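PDB 3C1A: putative oxidoreductase from Magnetospirillum magnetotacticum, which probably catalyses an NAD(P)-dependent oxidation or reduction of an unidentified substrate, as members of the Gfo/Idh/MocA oxidoreductase family do. Local coordinates for residues Ala14-Gly19 and Ser63-Pro68; Val38-Ala41 and Asn47-Leu50; Ser153-His158 and Ala174-Met179; Pro167-Trp172 and Val209-Ala214. All blocks are in the same frame, centred on the assembly; numbering follows the deposited sequence. Where two conformers were deposited one is given.

From the N terminus, strand 11-17 is followed by interaction 2, where strand 35-42 closes a tight loop onto helix 45-48. Only after this does residue range 63-68 return to strand 11-17 and close the longer loop of interaction 1, so interaction 2 is nested within it. The two share neighbouring strands of the parallel Rossmann sheet, where L15 O and A41 N lie 2.9 Å apart, a probable hydrogen bond. Interactions 3 and 4 come later and cross: the order is 153-158, 167-172, 174-179, 209-214. Both fasten helix 168-184 to the mixed sheet of the C-terminal domain, with centres about 29 to 33 Å from those of the first pair.

Interaction 1 (Ala14-Gly19 and Ser63-Pro68); sequences ALIGAG and SVVSAP
The carbonyl O of V65 is hydrogen-bonded to S92 OG, and V64 O takes a weak bond from A67 N (N to O 3.3 Å) as helix 62-65 ends. These bonds engage the carbonyls of the two valines that touch strand 11-17; across the contact itself everything is hydrocarbon. V64 is central. Its CG1 lies anti to the backbone N (chi1 169°) and points at the strand, where it meets A14 CB at 3.2 Å. That is shorter than ordinary methyl contact and the distance is doubtful; the pair is safely described only as touching. I16 passes alongside V64, the two side chains running in opposite senses, and brings its CD1 to 4.0 Å from V64 CG1. The same CD1 also reaches V65 CG1, at 4.3 Å, and so spans both valines. With an alanine in place of I16, everything beyond CB would be gone, including the CG1-CD1 arm that does the touching, and V64 and V65 would probably be left facing a gap beside the strand. L15 points away, onto L40. The strand ends at G17 and the chain goes on through A18 and G19, a Gly-Ala-Gly sequence consistent with the glycine-rich dinucleotide-binding loop of Rossmann domains. With four buried residues and no hydrogen bond between the segments, the crossover helix is held to the central strand by shape and by the exclusion of water.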
loop_
_atom_site.group_PDB
_atom_site.type_symbol
_atom_site.label_atom_id
_atom_site.label_comp_id
_atom_site.label_asym_id
_atom_site.label_seq_id
_atom_site.Cartn_x
_atom_site.Cartn_y
_atom_site.Cartn_z
ATOM N N ALA A 14 -2.169 -16.613 -9.479
ATOM C CA ALA A 14 -1.754 -17.471 -8.385
ATOM C C ALA A 14 -1.340 -16.596 -7.200
ATOM O O ALA A 14 -0.910 -15.457 -7.379
ATOM C CB ALA A 14 -0.617 -18.388 -8.818
ATOM N N LEU A 15 -1.495 -17.134 -5.992
ATOM C CA LEU A 15 -1.190 -16.402 -4.776
ATOM C C LEU A 15 -0.119 -17.132 -3.969
ATOM O O LEU A 15 -0.198 -18.371 -3.737
ATOM C CB LEU A 15 -2.470 -16.235 -3.959
ATOM C CG LEU A 15 -2.390 -15.623 -2.555
ATOM C CD1 LEU A 15 -1.816 -14.221 -2.633
ATOM C CD2 LEU A 15 -3.774 -15.626 -1.909
ATOM N N ILE A 16 0.930 -16.400 -3.611
ATOM C CA ILE A 16 1.942 -16.952 -2.772
ATOM C C ILE A 16 1.754 -16.171 -1.470
ATOM O O ILE A 16 1.969 -14.953 -1.436
ATOM C CB ILE A 16 3.357 -16.824 -3.347
ATOM C CG1 ILE A 16 3.455 -17.588 -4.683
ATOM C CG2 ILE A 16 4.349 -17.326 -2.313
ATOM C CD1 ILE A 16 4.639 -17.227 -5.535
ATOM N N GLY A 17 1.308 -16.869 -0.428
ATOM C CA GLY A 17 0.949 -16.244 0.846
ATOM C C GLY A 17 1.650 -16.888 2.010
ATOM O O GLY A 17 1.864 -18.094 2.019
ATOM N N ALA A 18 2.037 -16.088 2.993
ATOM C CA ALA A 18 2.571 -16.618 4.244
ATOM C C ALA A 18 2.216 -15.660 5.366
ATOM O O ALA A 18 2.227 -14.440 5.175
ATOM C CB ALA A 18 4.082 -16.800 4.154
ATOM N N GLY A 19 1.862 -16.224 6.519
ATOM C CA GLY A 19 1.585 -15.440 7.718
ATOM C C GLY A 19 0.236 -14.755 7.677
ATOM O O GLY A 19 -0.759 -15.346 7.235
ATOM N N SER A 63 6.807 -23.880 -7.511
ATOM C CA SER A 63 5.850 -24.519 -8.414
ATOM C C SER A 63 4.796 -23.555 -8.936
ATOM O O SER A 63 4.174 -23.800 -9.989
ATOM C CB SER A 63 5.176 -25.700 -7.735
ATOM O OG SER A 63 6.154 -26.636 -7.286
ATOM N N VAL A 64 4.545 -22.481 -8.203
ATOM C CA VAL A 64 3.615 -21.462 -8.700
ATOM C C VAL A 64 4.231 -20.707 -9.863
ATOM O O VAL A 64 3.583 -20.530 -10.889
ATOM C CB VAL A 64 3.159 -20.510 -7.595
ATOM C CG1 VAL A 64 2.423 -19.315 -8.201
ATOM C CG2 VAL A 64 2.265 -21.284 -6.627
ATOM N N VAL A 65 5.503 -20.315 -9.739
ATOM C CA VAL A 65 6.166 -19.549 -10.810
ATOM C C VAL A 65 6.611 -20.404 -12.013
ATOM O O VAL A 65 6.848 -19.878 -13.098
ATOM C CB VAL A 65 7.385 -18.682 -10.299
ATOM C CG1 VAL A 65 7.042 -17.890 -8.982
ATOM C CG2 VAL A 65 8.633 -19.487 -10.123
ATOM N N SER A 66 6.715 -21.716 -11.829
ATOM C CA SER A 66 7.026 -22.617 -12.948
ATOM C C SER A 66 5.786 -23.099 -13.675
ATOM O O SER A 66 5.901 -23.883 -14.609
ATOM C CB SER A 66 7.800 -23.842 -12.479
ATOM O OG SER A 66 9.024 -23.456 -11.886
ATOM N N ALA A 67 4.614 -22.649 -13.241
ATOM C CA ALA A 67 3.340 -23.158 -13.709
ATOM C C ALA A 67 3.050 -22.570 -15.070
ATOM O O ALA A 67 3.117 -21.350 -15.219
ATOM C CB ALA A 67 2.233 -22.778 -12.709
ATOM N N PRO A 68 2.748 -23.418 -16.087
ATOM C CA PRO A 68 2.578 -22.840 -17.437
ATOM C C PRO A 68 1.329 -22.000 -17.628
ATOM O O PRO A 68 1.333 -21.061 -18.416
ATOM C CB PRO A 68 2.524 -24.079 -18.348
ATOM C CG PRO A 68 2.176 -25.199 -17.492
ATOM C CD PRO A 68 2.600 -24.880 -16.091
#

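Interaction 2 (Val38-Ala41 and Asn47-Leu50); sequences VRLA and NLAL
L40 turns its CG anti to the backbone N (chi1 175°), while L48 swings its CG beside its own N (chi1 -63°) and stretches out beyond it (chi2 178°). These torsions carry one branch of each leucine to the same place. CD2 of L40 lies 3.7 Å from CD2 of L48, and the two side chains meet at a slant, methyl against methyl. The slant also leaves L48 CD2 close to the branch point of its partner, 4.1 Å from L40 CG. L40 CD2 also rests against the backbone, 3.9 Å from N47 O. That carbonyl oxygen is already engaged, because it accepts a hydrogen bond from L50 N at 2.9 Å. The methyl therefore packs against a polar atom that has found its partner. I57 of strand 56-58 touches both leucines, and I26 of helix 25-31 reaches L40 and N47, so the pair belongs to a wider apolar layer. R39, one residue earlier, forms salt bridges with E58 and E69. Strand 35-42, helix 45-48 and strand 56-58 together form a beta-alpha-beta unit, the building block of the NAD-binding Rossmann fold.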
loop_
_atom_site.group_PDB
_atom_site.type_symbol
_atom_site.label_atom_id
_atom_site.label_comp_id
_atom_site.label_asym_id
_atom_site.label_seq_id
_atom_site.Cartn_x
_atom_site.Cartn_y
_atom_site.Cartn_z
ATOM N N VAL A 38 -5.844 -19.960 -9.794
ATOM C CA VAL A 38 -5.523 -21.262 -10.353
ATOM C C VAL A 38 -4.466 -22.077 -9.570
ATOM O O VAL A 38 -4.418 -23.306 -9.698
ATOM C CB VAL A 38 -5.139 -21.144 -11.845
ATOM C CG1 VAL A 38 -6.184 -20.398 -12.610
ATOM C CG2 VAL A 38 -3.746 -20.492 -12.032
ATOM N N ARG A 39 -3.580 -21.414 -8.820
ATOM C CA ARG A 39 -2.730 -22.099 -7.841
ATOM C C ARG A 39 -2.642 -21.255 -6.589
ATOM O O ARG A 39 -2.775 -20.025 -6.642
ATOM C CB ARG A 39 -1.283 -22.382 -8.347
ATOM C CG ARG A 39 -1.183 -23.091 -9.667
ATOM C CD ARG A 39 0.074 -23.960 -9.809
ATOM N NE ARG A 39 0.116 -24.556 -11.140
ATOM C CZ ARG A 39 0.812 -25.633 -11.508
ATOM N NH1 ARG A 39 1.615 -26.243 -10.665
ATOM N NH2 ARG A 39 0.762 -26.030 -12.776
ATOM N N LEU A 40 -2.378 -21.926 -5.475
ATOM C CA LEU A 40 -2.180 -21.288 -4.164
ATOM C C LEU A 40 -1.063 -21.977 -3.427
ATOM O O LEU A 40 -1.130 -23.193 -3.217
ATOM C CB LEU A 40 -3.465 -21.425 -3.338
ATOM C CG LEU A 40 -3.442 -20.927 -1.896
ATOM C CD1 LEU A 40 -3.201 -19.402 -1.866
ATOM C CD2 LEU A 40 -4.752 -21.350 -1.187
ATOM N N ALA A 41 -0.021 -21.208 -3.098
ATOM C CA ALA A 41 1.023 -21.623 -2.188
ATOM C C ALA A 41 0.896 -20.860 -0.863
ATOM O O ALA A 41 1.242 -19.692 -0.782
ATOM C CB ALA A 41 2.374 -21.401 -2.816
ATOM N N ASN A 47 -6.202 -20.060 5.079
ATOM C CA ASN A 47 -6.138 -19.748 3.638
ATOM C C ASN A 47 -6.387 -20.966 2.749
ATOM O O ASN A 47 -7.211 -20.923 1.833
ATOM C CB ASN A 47 -4.773 -19.148 3.278
ATOM C CG ASN A 47 -4.635 -17.686 3.706
ATOM O OD1 ASN A 47 -5.394 -17.192 4.545
ATOM N ND2 ASN A 47 -3.657 -16.988 3.123
ATOM N N LEU A 48 -5.676 -22.058 3.026
ATOM C CA LEU A 48 -5.833 -23.295 2.242
ATOM C C LEU A 48 -7.287 -23.835 2.246
ATOM O O LEU A 48 -7.715 -24.482 1.291
ATOM C CB LEU A 48 -4.838 -24.366 2.720
ATOM C CG LEU A 48 -3.357 -24.000 2.545
ATOM C CD1 LEU A 48 -2.453 -25.108 3.088
ATOM C CD2 LEU A 48 -3.032 -23.702 1.071
ATOM N N ALA A 49 -8.038 -23.533 3.302
ATOM C CA ALA A 49 -9.463 -23.869 3.372
ATOM C C ALA A 49 -10.351 -23.111 2.366
ATOM O O ALA A 49 -11.490 -23.522 2.111
ATOM C CB ALA A 49 -9.975 -23.642 4.789
ATOM N N LEU A 50 -9.845 -22.032 1.777
ATOM C CA LEU A 50 -10.671 -21.171 0.920
ATOM C C LEU A 50 -10.598 -21.387 -0.622
ATOM O O LEU A 50 -11.408 -20.825 -1.374
ATOM C CB LEU A 50 -10.345 -19.708 1.266
ATOM C CG LEU A 50 -10.598 -19.354 2.737
ATOM C CD1 LEU A 50 -9.890 -18.058 3.154
ATOM C CD2 LEU A 50 -12.102 -19.269 2.972
#

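Interaction 3 (Ser153-His158 and Ala174-Met179); sequences SEAGNH and AHDVSM
S153 and D176 bury the largest areas here, and a water molecule joins them. S153 OG donates to the water at 3.1 Å, and the water donates to D176 OD2 at 2.6 Å. Directly, S153 OG and D176 OD2 are 4.1 Å apart, too far for a bond of their own. The hydroxyl sits between the backbone N and the carbonyl carbon of its residue (chi1 65°), which holds it up toward the helix beside CB and CG of D176. A155, two residues along the same strand, turns its CB toward the helix as well and stands 3.8 Å from D176 OD2, so that carboxylate oxygen meets a methyl group as well as the water. S153 also touches M179, modelled as selenomethionine, its CB lying 3.9 Å from CE; the chain of M179 bends at chi2 and chi3 to bring CE there. S153 and M179 were both modelled in two conformers, so these details describe one of them. Strand 148-158 of the mixed sheet and helix 168-184 of the GFO/IDH/MocA C-terminal domain meet here, the segments nearly antiparallel at 164° with axes 9.8 Å apart. D176 OD1 binds a tetraethylene glycol, probably from the crystallisation liquor, which may mark a pocket. The two carboxylate oxygens thus have separate partners, and in the conformer described the polar link between strand and helix runs through the water.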
loop_
_atom_site.group_PDB
_atom_site.type_symbol
_atom_site.label_atom_id
_atom_site.label_comp_id
_atom_site.label_asym_id
_atom_site.label_seq_id
_atom_site.Cartn_x
_atom_site.Cartn_y
_atom_site.Cartn_z
ATOM N N SER A 153 -1.080 13.269 8.022
ATOM C CA SER A 153 -1.840 12.025 8.190
ATOM C C SER A 153 -1.602 11.420 9.561
ATOM O O SER A 153 -0.605 11.720 10.231
ATOM C CB SER A 153 -1.487 11.010 7.103
ATOM O OG SER A 153 -0.128 10.603 7.214
ATOM N N GLU A 154 -2.554 10.582 9.956
ATOM C CA GLU A 154 -2.517 9.838 11.204
ATOM C C GLU A 154 -3.123 8.439 11.016
ATOM O O GLU A 154 -4.289 8.275 10.512
ATOM C CB GLU A 154 -3.332 10.585 12.261
ATOM C CG GLU A 154 -3.174 10.036 13.645
ATOM C CD GLU A 154 -3.948 10.871 14.639
ATOM O OE1 GLU A 154 -5.186 10.839 14.612
ATOM O OE2 GLU A 154 -3.304 11.593 15.411
ATOM N N ALA A 155 -2.350 7.445 11.460
ATOM C CA ALA A 155 -2.745 6.027 11.471
ATOM C C ALA A 155 -2.554 5.507 12.884
ATOM O O ALA A 155 -1.466 5.579 13.438
ATOM C CB ALA A 155 -1.898 5.206 10.523
ATOM N N GLY A 156 -3.612 4.967 13.473
ATOM C CA GLY A 156 -3.498 4.498 14.837
ATOM C C GLY A 156 -4.185 3.182 15.056
ATOM O O GLY A 156 -5.090 2.827 14.322
ATOM N N ASN A 157 -3.741 2.460 16.088
ATOM C CA ASN A 157 -4.427 1.271 16.563
ATOM C C ASN A 157 -3.794 0.814 17.862
ATOM O O ASN A 157 -2.726 1.279 18.241
ATOM C CB ASN A 157 -4.310 0.133 15.536
ATOM C CG ASN A 157 -5.522 -0.800 15.533
ATOM O OD1 ASN A 157 -6.293 -0.851 16.477
ATOM N ND2 ASN A 157 -5.684 -1.529 14.454
ATOM N N HIS A 158 -4.422 -0.150 18.524
ATOM C CA HIS A 158 -3.767 -0.814 19.652
ATOM C C HIS A 158 -2.968 -2.031 19.220
ATOM O O HIS A 158 -3.528 -3.111 19.077
ATOM C CB HIS A 158 -4.816 -1.169 20.695
ATOM C CG HIS A 158 -5.295 0.022 21.448
ATOM N ND1 HIS A 158 -4.481 0.721 22.318
ATOM C CD2 HIS A 158 -6.481 0.664 21.434
ATOM C CE1 HIS A 158 -5.158 1.743 22.812
ATOM N NE2 HIS A 158 -6.382 1.721 22.306
ATOM N N ALA A 174 4.839 2.699 4.944
ATOM C CA ALA A 174 4.782 2.514 3.499
ATOM C C ALA A 174 3.373 2.891 2.996
ATOM O O ALA A 174 3.196 3.448 1.919
ATOM C CB ALA A 174 5.175 1.041 3.099
ATOM N N HIS A 175 2.381 2.658 3.811
ATOM C CA HIS A 175 0.997 2.962 3.393
ATOM C C HIS A 175 0.819 4.506 3.191
ATOM O O HIS A 175 0.291 4.980 2.169
ATOM C CB HIS A 175 0.057 2.405 4.426
ATOM C CG HIS A 175 -1.377 2.618 4.104
ATOM N ND1 HIS A 175 -1.977 2.061 2.999
ATOM C CD2 HIS A 175 -2.332 3.350 4.731
ATOM C CE1 HIS A 175 -3.252 2.431 2.965
ATOM N NE2 HIS A 175 -3.490 3.224 3.998
ATOM N N ASP A 176 1.340 5.288 4.134
ATOM C CA ASP A 176 1.208 6.752 4.082
ATOM C C ASP A 176 2.320 7.425 3.262
ATOM O O ASP A 176 2.080 8.449 2.667
ATOM C CB ASP A 176 1.085 7.323 5.506
ATOM C CG ASP A 176 -0.111 6.736 6.264
ATOM O OD1 ASP A 176 -1.155 6.484 5.628
ATOM O OD2 ASP A 176 -0.012 6.483 7.477
ATOM N N VAL A 177 3.524 6.880 3.222
ATOM C CA VAL A 177 4.538 7.458 2.367
ATOM C C VAL A 177 4.140 7.392 0.868
ATOM O O VAL A 177 4.290 8.394 0.124
ATOM C CB VAL A 177 5.939 6.859 2.637
ATOM C CG1 VAL A 177 6.893 7.358 1.612
ATOM C CG2 VAL A 177 6.350 7.182 4.052
ATOM N N SER A 178 3.525 6.269 0.456
ATOM C CA SER A 178 3.020 6.101 -0.913
ATOM C C SER A 178 2.028 7.201 -1.286
ATOM O O SER A 178 2.042 7.716 -2.413
ATOM C CB SER A 178 2.368 4.714 -1.109
ATOM O OG SER A 178 1.290 4.486 -0.229
HETATM N N MSE A 179 1.175 7.551 -0.334
HETATM C CA MSE A 179 0.145 8.561 -0.536
HETATM C C MSE A 179 0.790 9.949 -0.722
HETATM O O MSE A 179 0.480 10.665 -1.686
HETATM C CB MSE A 179 -0.832 8.518 0.636
HETATM C CG MSE A 179 -1.936 9.529 0.583
HETATM SE SE MSE A 179 -1.447 11.245 1.370
HETATM C CE MSE A 179 -1.412 10.723 3.185
HETATM O O HOH W 1 -0.315 8.283 9.286
#

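Interaction 4 (Pro167-Trp172 and Val209-Ala214); sequences PMLWDW and VTLTLA
M168, whose methyl reaches V209, lays its CG over one face of the W172 indole, 3.8 Å above the plane and displaced toward the rim; CG of D171 lies in the ring plane at an edge. Beyond CG the selenomethionine runs extended and bends at chi3 (68°), which directs CE at the strand, 3.8 Å from V209 CG1. These two side chains slide past one another in opposite directions. One residue on, L169 keeps CG anti to its backbone N (chi1 -169°) and sends CD1 to 3.8 Å from L211 CD2, the two leucines meeting at an angle. Spaced by two along the strand, V209 and L211 both face the helix, which packs here against the mixed sheet of the GFO/IDH/MocA C-terminal domain. W195 of the neighbouring strand 190-201 touches both M168 and V209, and L169 also meets L311 and C314 of helix 301-314. P167 stands at the N-cap, and its O accepts the backbone bond of D171 N at 3.0 Å, opening helix 168-184 just where these side chains leave it. D171 forms a salt bridge with R20, which follows the first strand of the Rossmann domain.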
loop_
_atom_site.group_PDB
_atom_site.type_symbol
_atom_site.label_atom_id
_atom_site.label_comp_id
_atom_site.label_asym_id
_atom_site.label_seq_id
_atom_site.Cartn_x
_atom_site.Cartn_y
_atom_site.Cartn_z
ATOM N N PRO A 167 8.780 -3.595 11.606
ATOM C CA PRO A 167 8.618 -2.326 12.306
ATOM C C PRO A 167 7.506 -1.491 11.749
ATOM O O PRO A 167 7.390 -1.381 10.515
ATOM C CB PRO A 167 9.966 -1.618 12.059
ATOM C CG PRO A 167 10.879 -2.687 11.784
ATOM C CD PRO A 167 10.130 -3.692 11.033
HETATM N N MSE A 168 6.697 -0.931 12.661
HETATM C CA MSE A 168 5.586 -0.016 12.340
HETATM C C MSE A 168 5.983 1.025 11.278
HETATM O O MSE A 168 5.220 1.286 10.372
HETATM C CB MSE A 168 5.133 0.694 13.633
HETATM C CG MSE A 168 4.137 1.766 13.424
HETATM SE SE MSE A 168 3.492 2.495 15.062
HETATM C CE MSE A 168 5.210 3.379 15.623
ATOM N N LEU A 169 7.178 1.605 11.377
ATOM C CA LEU A 169 7.626 2.652 10.421
ATOM C C LEU A 169 7.486 2.109 8.989
ATOM O O LEU A 169 6.964 2.778 8.101
ATOM C CB LEU A 169 9.085 3.073 10.706
ATOM C CG LEU A 169 9.679 4.311 10.009
ATOM C CD1 LEU A 169 10.447 5.216 11.023
ATOM C CD2 LEU A 169 10.557 3.941 8.820
ATOM N N TRP A 170 7.921 0.872 8.782
ATOM C CA TRP A 170 7.920 0.271 7.451
ATOM C C TRP A 170 6.542 -0.171 7.077
ATOM O O TRP A 170 6.055 0.184 6.011
ATOM C CB TRP A 170 8.865 -0.915 7.389
ATOM C CG TRP A 170 10.280 -0.439 7.306
ATOM C CD1 TRP A 170 11.062 -0.012 8.329
ATOM C CD2 TRP A 170 11.036 -0.266 6.112
ATOM N NE1 TRP A 170 12.285 0.386 7.855
ATOM C CE2 TRP A 170 12.299 0.246 6.490
ATOM C CE3 TRP A 170 10.779 -0.501 4.764
ATOM C CZ2 TRP A 170 13.300 0.510 5.566
ATOM C CZ3 TRP A 170 11.772 -0.225 3.844
ATOM C CH2 TRP A 170 13.014 0.266 4.249
ATOM N N ASP A 171 5.945 -0.963 7.945
ATOM C CA ASP A 171 4.653 -1.587 7.685
ATOM C C ASP A 171 3.548 -0.536 7.517
ATOM O O ASP A 171 2.945 -0.447 6.455
ATOM C CB ASP A 171 4.371 -2.588 8.807
ATOM C CG ASP A 171 3.094 -3.380 8.631
ATOM O OD1 ASP A 171 2.474 -3.404 7.540
ATOM O OD2 ASP A 171 2.708 -4.013 9.637
ATOM N N TRP A 172 3.293 0.271 8.542
ATOM C CA TRP A 172 2.293 1.334 8.422
ATOM C C TRP A 172 2.817 2.490 7.600
ATOM O O TRP A 172 2.090 3.078 6.856
ATOM C CB TRP A 172 1.874 1.869 9.795
ATOM C CG TRP A 172 1.298 0.859 10.747
ATOM C CD1 TRP A 172 1.374 -0.515 10.670
ATOM C CD2 TRP A 172 0.590 1.148 11.964
ATOM N NE1 TRP A 172 0.731 -1.083 11.755
ATOM C CE2 TRP A 172 0.249 -0.089 12.561
ATOM C CE3 TRP A 172 0.187 2.323 12.589
ATOM C CZ2 TRP A 172 -0.465 -0.166 13.751
ATOM C CZ3 TRP A 172 -0.501 2.237 13.770
ATOM C CH2 TRP A 172 -0.800 1.009 14.352
ATOM N N VAL A 209 5.435 7.816 16.473
ATOM C CA VAL A 209 6.457 8.448 15.653
ATOM C C VAL A 209 5.774 9.365 14.648
ATOM O O VAL A 209 4.641 9.117 14.222
ATOM C CB VAL A 209 7.366 7.441 14.944
ATOM C CG1 VAL A 209 6.553 6.573 13.978
ATOM C CG2 VAL A 209 8.513 8.145 14.208
ATOM N N THR A 210 6.420 10.494 14.383
ATOM C CA THR A 210 6.036 11.350 13.275
ATOM C C THR A 210 7.167 11.437 12.249
ATOM O O THR A 210 8.307 11.773 12.606
ATOM C CB THR A 210 5.575 12.740 13.736
ATOM O OG1 THR A 210 4.297 12.592 14.390
ATOM C CG2 THR A 210 5.399 13.659 12.497
ATOM N N LEU A 211 6.842 11.112 10.993
ATOM C CA LEU A 211 7.739 11.301 9.854
ATOM C C LEU A 211 7.497 12.660 9.222
ATOM O O LEU A 211 6.366 12.999 8.923
ATOM C CB LEU A 211 7.564 10.213 8.785
ATOM C CG LEU A 211 7.618 8.763 9.261
ATOM C CD1 LEU A 211 7.645 7.869 8.064
ATOM C CD2 LEU A 211 8.813 8.506 10.176
ATOM N N THR A 212 8.566 13.428 9.033
ATOM C CA THR A 212 8.482 14.698 8.308
ATOM C C THR A 212 9.233 14.599 6.995
ATOM O O THR A 212 10.424 14.295 6.980
ATOM C CB THR A 212 9.036 15.895 9.110
ATOM O OG1 THR A 212 8.500 15.884 10.435
ATOM C CG2 THR A 212 8.635 17.221 8.421
ATOM N N LEU A 213 8.511 14.877 5.913
ATOM C CA LEU A 213 9.016 14.858 4.537
ATOM C C LEU A 213 8.847 16.257 3.991
ATOM O O LEU A 213 7.731 16.766 3.963
ATOM C CB LEU A 213 8.187 13.891 3.674
ATOM C CG LEU A 213 8.382 12.366 3.829
ATOM C CD1 LEU A 213 8.249 11.912 5.260
ATOM C CD2 LEU A 213 7.413 11.586 2.926
ATOM N N ALA A 214 9.954 16.899 3.602
ATOM C CA ALA A 214 9.918 18.274 3.089
ATOM C C ALA A 214 9.989 18.329 1.569
ATOM O O ALA A 214 10.810 17.663 0.921
ATOM C CB ALA A 214 11.055 19.128 3.727
#